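Local coordinates for MGS-M4 (PDB 4Q3M), which probably interconverts carbonyl compounds and alcohols as a TIM-barrel aldo-keto reductase from a deep-sea metagenome, its natural substrate being unknown, at residues A[162-167]-A[259-264]; A[17-22]-A[48-53]. All blocks are in the same frame, centred on the assembly; numbering follows the deposited sequence.

Contact 1. Residues A[162-167]-A[259-264]; sequences HVTLQN and VNTGKK
Thr164 O takes two backbone donors from across the contact, Thr261 N at 2.9 Å and Gly262 N at 2.7 Å. The two use it differently. The N-H of Gly262 comes nearly end-on, with a C=O...N angle of 178°, while that of Thr261 comes from the side and is tilted out of the carbonyl plane. A third bond runs the other way, from Gln166 N to Asn260 OD1 at 3.0 Å. Here the donor sits well above the amide carbonyl plane, by 44°. The chi1 of Asn260, -175°, turns the amide away from its own backbone N and brings OD1 to Gln166 N. The Gln166 side chain runs obliquely across that of Asn260, the two amide planes well off parallel, with Gln166 NE2 3.5 Å from Asn260 CB. The same NE2 donates to Val163 O at 3.1 Å and to Ile256 O, while OE1 is bonded to His168. With an alanine in place of Gln166, the carbonyls of Val163 and Ile256 would probably lose their shared amide donor and a gap would open beside Asn260. Apolar contacts flank the polar centre. Val163 CB meets Val259 CG2 at 3.6 Å, and Leu165 CD2 lies 3.8 Å from Lys264 CG. Lys264 NZ reaches on to a salt bridge with Glu160. An ST turn shapes the second loop, Lys263 N donating to Thr261 OG1 at 3.3 Å. Outside, Asn260 ND2 is bonded to Asp273 of the second subunit. The contact ties the loop after the sixth barrel strand, 156-160, to the chain leaving helix 250-257, as in aldo-keto reductases, whose C-terminal segment folds back on the barrel.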
loop_
_atom_site.group_PDB
_atom_site.type_symbol
_atom_site.label_atom_id
_atom_site.label_comp_id
_atom_site.label_asym_id
_atom_site.label_seq_id
_atom_site.Cartn_x
_atom_site.Cartn_y
_atom_site.Cartn_z
ATOM N N HIS A 162 7.910 10.038 2.538
ATOM C CA HIS A 162 9.249 10.327 3.029
ATOM C C HIS A 162 10.290 9.716 2.097
ATOM O O HIS A 162 9.951 9.193 1.038
ATOM C CB HIS A 162 9.425 9.810 4.458
ATOM C CG HIS A 162 8.797 8.474 4.700
ATOM N ND1 HIS A 162 9.286 7.308 4.151
ATOM C CD2 HIS A 162 7.717 8.117 5.435
ATOM C CE1 HIS A 162 8.535 6.293 4.536
ATOM N NE2 HIS A 162 7.575 6.756 5.317
ATOM N N VAL A 163 11.557 9.777 2.495
ATOM C CA VAL A 163 12.650 9.389 1.609
ATOM C C VAL A 163 12.691 7.891 1.297
ATOM O O VAL A 163 13.337 7.477 0.335
ATOM C CB VAL A 163 14.010 9.811 2.195
ATOM C CG1 VAL A 163 14.093 11.328 2.302
ATOM C CG2 VAL A 163 14.231 9.158 3.549
ATOM N N THR A 164 12.005 7.078 2.094
ATOM C CA THR A 164 11.955 5.642 1.829
ATOM C C THR A 164 10.642 5.246 1.154
ATOM O O THR A 164 10.526 4.152 0.601
ATOM C CB THR A 164 12.141 4.816 3.118
ATOM O OG1 THR A 164 11.282 5.323 4.145
ATOM C CG2 THR A 164 13.583 4.896 3.595
ATOM N N LEU A 165 9.661 6.142 1.201
ATOM C CA LEU A 165 8.397 5.956 0.492
ATOM C C LEU A 165 8.044 7.247 -0.240
ATOM O O LEU A 165 7.251 8.054 0.248
ATOM C CB LEU A 165 7.279 5.561 1.459
ATOM C CG LEU A 165 5.949 5.125 0.840
ATOM C CD1 LEU A 165 6.076 3.748 0.202
ATOM C CD2 LEU A 165 4.835 5.142 1.877
ATOM N N GLN A 166 8.636 7.434 -1.414
ATOM C CA GLN A 166 8.633 8.736 -2.076
ATOM C C GLN A 166 7.371 9.024 -2.891
ATOM O O GLN A 166 7.090 10.181 -3.208
ATOM C CB GLN A 166 9.872 8.859 -2.965
ATOM C CG GLN A 166 11.174 8.619 -2.211
ATOM C CD GLN A 166 12.400 8.993 -3.018
ATOM O OE1 GLN A 166 12.295 9.438 -4.161
ATOM N NE2 GLN A 166 13.575 8.818 -2.423
ATOM N N ASN A 167 6.621 7.976 -3.228
ATOM C CA ASN A 167 5.317 8.116 -3.882
ATOM C C ASN A 167 5.323 8.969 -5.150
ATOM O O ASN A 167 4.472 9.842 -5.314
ATOM C CB ASN A 167 4.302 8.707 -2.899
ATOM C CG ASN A 167 4.146 7.871 -1.646
ATOM O OD1 ASN A 167 4.291 6.649 -1.679
ATOM N ND2 ASN A 167 3.849 8.528 -0.530
ATOM N N VAL A 259 17.350 6.427 -2.313
ATOM C CA VAL A 259 17.130 5.900 -0.969
ATOM C C VAL A 259 15.678 5.466 -0.767
ATOM O O VAL A 259 15.280 5.085 0.336
ATOM C CB VAL A 259 17.528 6.928 0.115
ATOM C CG1 VAL A 259 18.847 7.580 -0.247
ATOM C CG2 VAL A 259 16.456 7.982 0.286
ATOM N N ASN A 260 14.894 5.512 -1.840
ATOM C CA ASN A 260 13.536 4.984 -1.818
ATOM C C ASN A 260 13.546 3.462 -1.749
ATOM O O ASN A 260 14.239 2.803 -2.524
ATOM C CB ASN A 260 12.757 5.445 -3.051
ATOM C CG ASN A 260 11.297 5.029 -3.008
ATOM O OD1 ASN A 260 10.590 5.305 -2.040
ATOM N ND2 ASN A 260 10.842 4.353 -4.056
ATOM N N THR A 261 12.778 2.906 -0.819
ATOM C CA THR A 261 12.700 1.458 -0.663
ATOM C C THR A 261 11.300 0.950 -0.981
ATOM O O THR A 261 11.129 -0.173 -1.457
ATOM C CB THR A 261 13.086 1.019 0.762
ATOM O OG1 THR A 261 12.126 1.527 1.697
ATOM C CG2 THR A 261 14.471 1.537 1.124
ATOM N N GLY A 262 10.300 1.783 -0.716
ATOM C CA GLY A 262 8.920 1.420 -0.973
ATOM C C GLY A 262 8.277 0.718 0.206
ATOM O O GLY A 262 7.175 0.182 0.095
ATOM N N LYS A 263 8.970 0.718 1.341
ATOM C CA LYS A 263 8.437 0.118 2.558
ATOM C C LYS A 263 7.480 1.083 3.249
ATOM O O LYS A 263 7.905 1.998 3.955
ATOM C CB LYS A 263 9.569 -0.280 3.509
ATOM C CG LYS A 263 9.094 -0.843 4.841
ATOM C CD LYS A 263 10.262 -1.137 5.769
ATOM C CE LYS A 263 11.010 -2.390 5.343
ATOM N NZ LYS A 263 10.200 -3.622 5.561
ATOM N N LYS A 264 6.184 0.878 3.032
ATOM C CA LYS A 264 5.164 1.733 3.625
ATOM C C LYS A 264 5.002 1.430 5.110
ATOM O O LYS A 264 4.858 0.274 5.507
ATOM C CB LYS A 264 3.831 1.559 2.897
ATOM C CG LYS A 264 2.715 2.445 3.423
ATOM C CD LYS A 264 1.575 2.547 2.422
ATOM C CE LYS A 264 0.422 3.364 2.982
ATOM N NZ LYS A 264 0.874 4.689 3.487
HETATM O O HOH W 1 10.055 2.729 4.756
#

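Contact 2. Residues A[17-22]-A[48-53]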
loop_
_atom_site.group_PDB
_atom_site.type_symbol
_atom_site.label_atom_id
_atom_site.label_comp_id
_atom_site.label_asym_id
_atom_site.label_seq_id
_atom_site.Cartn_x
_atom_site.Cartn_y
_atom_site.Cartn_z
ATOM N N LEU A 17 3.201 22.614 11.395
ATOM C CA LEU A 17 3.440 21.766 12.555
ATOM C C LEU A 17 2.480 20.584 12.583
ATOM O O LEU A 17 1.268 20.751 12.448
ATOM C CB LEU A 17 3.308 22.568 13.850
ATOM C CG LEU A 17 3.401 21.729 15.127
ATOM C CD1 LEU A 17 4.781 21.103 15.262
ATOM C CD2 LEU A 17 3.055 22.556 16.354
ATOM N N GLY A 18 3.031 19.389 12.754
ATOM C CA GLY A 18 2.219 18.200 12.917
ATOM C C GLY A 18 1.917 17.961 14.382
ATOM O O GLY A 18 2.787 18.121 15.238
ATOM N N THR A 19 0.676 17.588 14.674
ATOM C CA THR A 19 0.269 17.312 16.047
ATOM C C THR A 19 -0.185 15.865 16.191
ATOM O O THR A 19 -1.016 15.391 15.420
ATOM C CB THR A 19 -0.868 18.247 16.501
ATOM O OG1 THR A 19 -2.052 17.970 15.742
ATOM C CG2 THR A 19 -0.474 19.704 16.311
ATOM N N PHE A 20 0.366 15.165 17.176
ATOM C CA PHE A 20 -0.047 13.795 17.449
ATOM C C PHE A 20 -0.743 13.708 18.802
ATOM O O PHE A 20 -0.529 14.550 19.674
ATOM C CB PHE A 20 1.151 12.842 17.395
ATOM C CG PHE A 20 2.243 13.171 18.375
ATOM C CD1 PHE A 20 2.223 12.651 19.659
ATOM C CD2 PHE A 20 3.297 13.992 18.007
ATOM C CE1 PHE A 20 3.227 12.949 20.560
ATOM C CE2 PHE A 20 4.305 14.294 18.904
ATOM C CZ PHE A 20 4.270 13.770 20.182
ATOM N N ARG A 21 -1.579 12.686 18.967
ATOM C CA ARG A 21 -2.331 12.493 20.202
ATOM C C ARG A 21 -1.402 12.287 21.397
ATOM O O ARG A 21 -0.943 11.175 21.656
ATOM C CB ARG A 21 -3.283 11.303 20.064
ATOM C CG ARG A 21 -4.131 11.034 21.296
ATOM C CD ARG A 21 -5.174 9.960 21.030
ATOM N NE ARG A 21 -6.093 9.806 22.153
ATOM C CZ ARG A 21 -7.229 10.482 22.288
ATOM N NH1 ARG A 21 -7.591 11.365 21.366
ATOM N NH2 ARG A 21 -8.004 10.278 23.344
ATOM N N SER A 22 -1.129 13.369 22.121
ATOM C CA SER A 22 -0.244 13.308 23.277
ATOM C C SER A 22 -0.965 13.708 24.562
ATOM O O SER A 22 -2.194 13.653 24.644
ATOM C CB SER A 22 0.982 14.201 23.063
ATOM O OG SER A 22 1.893 14.092 24.144
ATOM N N TYR A 48 -6.942 12.945 17.265
ATOM C CA TYR A 48 -5.805 13.344 18.085
ATOM C C TYR A 48 -6.278 13.825 19.450
ATOM O O TYR A 48 -5.552 13.729 20.439
ATOM C CB TYR A 48 -4.990 14.441 17.394
ATOM C CG TYR A 48 -4.422 14.045 16.050
ATOM C CD1 TYR A 48 -4.203 12.710 15.730
ATOM C CD2 TYR A 48 -4.104 15.006 15.101
ATOM C CE1 TYR A 48 -3.685 12.345 14.501
ATOM C CE2 TYR A 48 -3.585 14.651 13.869
ATOM C CZ TYR A 48 -3.378 13.321 13.575
ATOM O OH TYR A 48 -2.861 12.964 12.350
ATOM N N GLY A 49 -7.501 14.343 19.494
ATOM C CA GLY A 49 -8.082 14.829 20.731
ATOM C C GLY A 49 -7.337 16.016 21.310
ATOM O O GLY A 49 -7.262 16.177 22.527
ATOM N N ASN A 50 -6.779 16.848 20.435
ATOM C CA ASN A 50 -6.061 18.038 20.877
ATOM C C ASN A 50 -6.596 19.314 20.234
ATOM O O ASN A 50 -5.980 20.372 20.342
ATOM C CB ASN A 50 -4.559 17.896 20.598
ATOM C CG ASN A 50 -4.249 17.641 19.130
ATOM O OD1 ASN A 50 -5.036 17.966 18.240
ATOM N ND2 ASN A 50 -3.084 17.056 18.872
ATOM N N GLU A 51 -7.742 19.202 19.568
ATOM C CA GLU A 51 -8.380 20.346 18.920
ATOM C C GLU A 51 -8.648 21.467 19.916
ATOM O O GLU A 51 -8.645 22.646 19.560
ATOM C CB GLU A 51 -9.687 19.923 18.248
ATOM C CG GLU A 51 -9.507 19.013 17.047
ATOM C CD GLU A 51 -10.828 18.531 16.483
ATOM O OE1 GLU A 51 -11.730 18.196 17.280
ATOM O OE2 GLU A 51 -10.967 18.491 15.242
ATOM N N GLU A 52 -8.879 21.087 21.167
ATOM C CA GLU A 52 -9.111 22.043 22.237
ATOM C C GLU A 52 -7.838 22.814 22.582
ATOM O O GLU A 52 -7.844 24.044 22.642
ATOM C CB GLU A 52 -9.649 21.329 23.476
ATOM C CG GLU A 52 -11.043 20.752 23.303
ATOM C CD GLU A 52 -11.634 20.261 24.610
ATOM O OE1 GLU A 52 -11.434 20.932 25.643
ATOM O OE2 GLU A 52 -12.298 19.203 24.603
ATOM N N GLU A 53 -6.748 22.085 22.802
ATOM C CA GLU A 53 -5.475 22.697 23.173
ATOM C C GLU A 53 -4.849 23.461 22.011
ATOM O O GLU A 53 -4.210 24.494 22.212
ATOM C CB GLU A 53 -4.499 21.636 23.683
ATOM C CG GLU A 53 -4.927 20.973 24.982
ATOM C CD GLU A 53 -3.872 20.034 25.531
ATOM O OE1 GLU A 53 -2.807 19.897 24.893
ATOM O OE2 GLU A 53 -4.109 19.434 26.600
#
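The Tyr48 ring has Thr19 O over one face, 3.0 Å above the ring plane and displaced toward the CD2-CE2 side of the rim. The Thr19 side chain crosses the tyrosine at about a right angle. A second flat group, the guanidinium of Arg21, has Gly49 N at its edge, 3.5 Å from NH1. Tyr48 O stands oblique to it. NH1 is bonded to Ile47 O, just before the tyrosine. The arginine chain is extended from CG to NE, its chi1 near 180°, and it runs past Tyr48 O on the way. Arg21 CA also makes a CA-H...O contact to Tyr48 O at 3.5 Å. Residues 19-22 follow the first strand of the TIM barrel, 17-18, and 48-50 lie in the loop between strand 41-43 and helix 51-59. The position of Tyr48, five residues after Asp43, is consistent with that of the active-site tyrosine in related aldo-keto reductases. Deeper in, the CB of Asn50 is directed toward segment 17-22, and its ND2 lies 3.5 Å from Thr19 CB. Its OD1 is bonded to Thr44, while Thr19 OG1 is bonded to Asp43 O. Gly49 has a positive phi of 64°, and a CB there would run into Arg21 NH1.

Overall arrangement
Both contacts belong to one TIM barrel and join loops that follow its parallel strands or its last helix. Contact 2 comes first along the chain and closes before contact 1 opens. It links the loops after strands 17-18 and 41-43, which are neighbours in the sheet. Contact 1 links the loop after strand 156-160, the sixth of eight, to the chain after helix 250-257. Their centres are about 26 Å apart and their nearest atoms about 13 Å, so they do not touch. Contact 1 is also reached by the second subunit, whereas contact 2 is touched by no other chain. The loops after strands 17-18, 41-43 and 156-160 rise from the strands' C-terminal ends, where TIM-barrel enzymes carry their active sites.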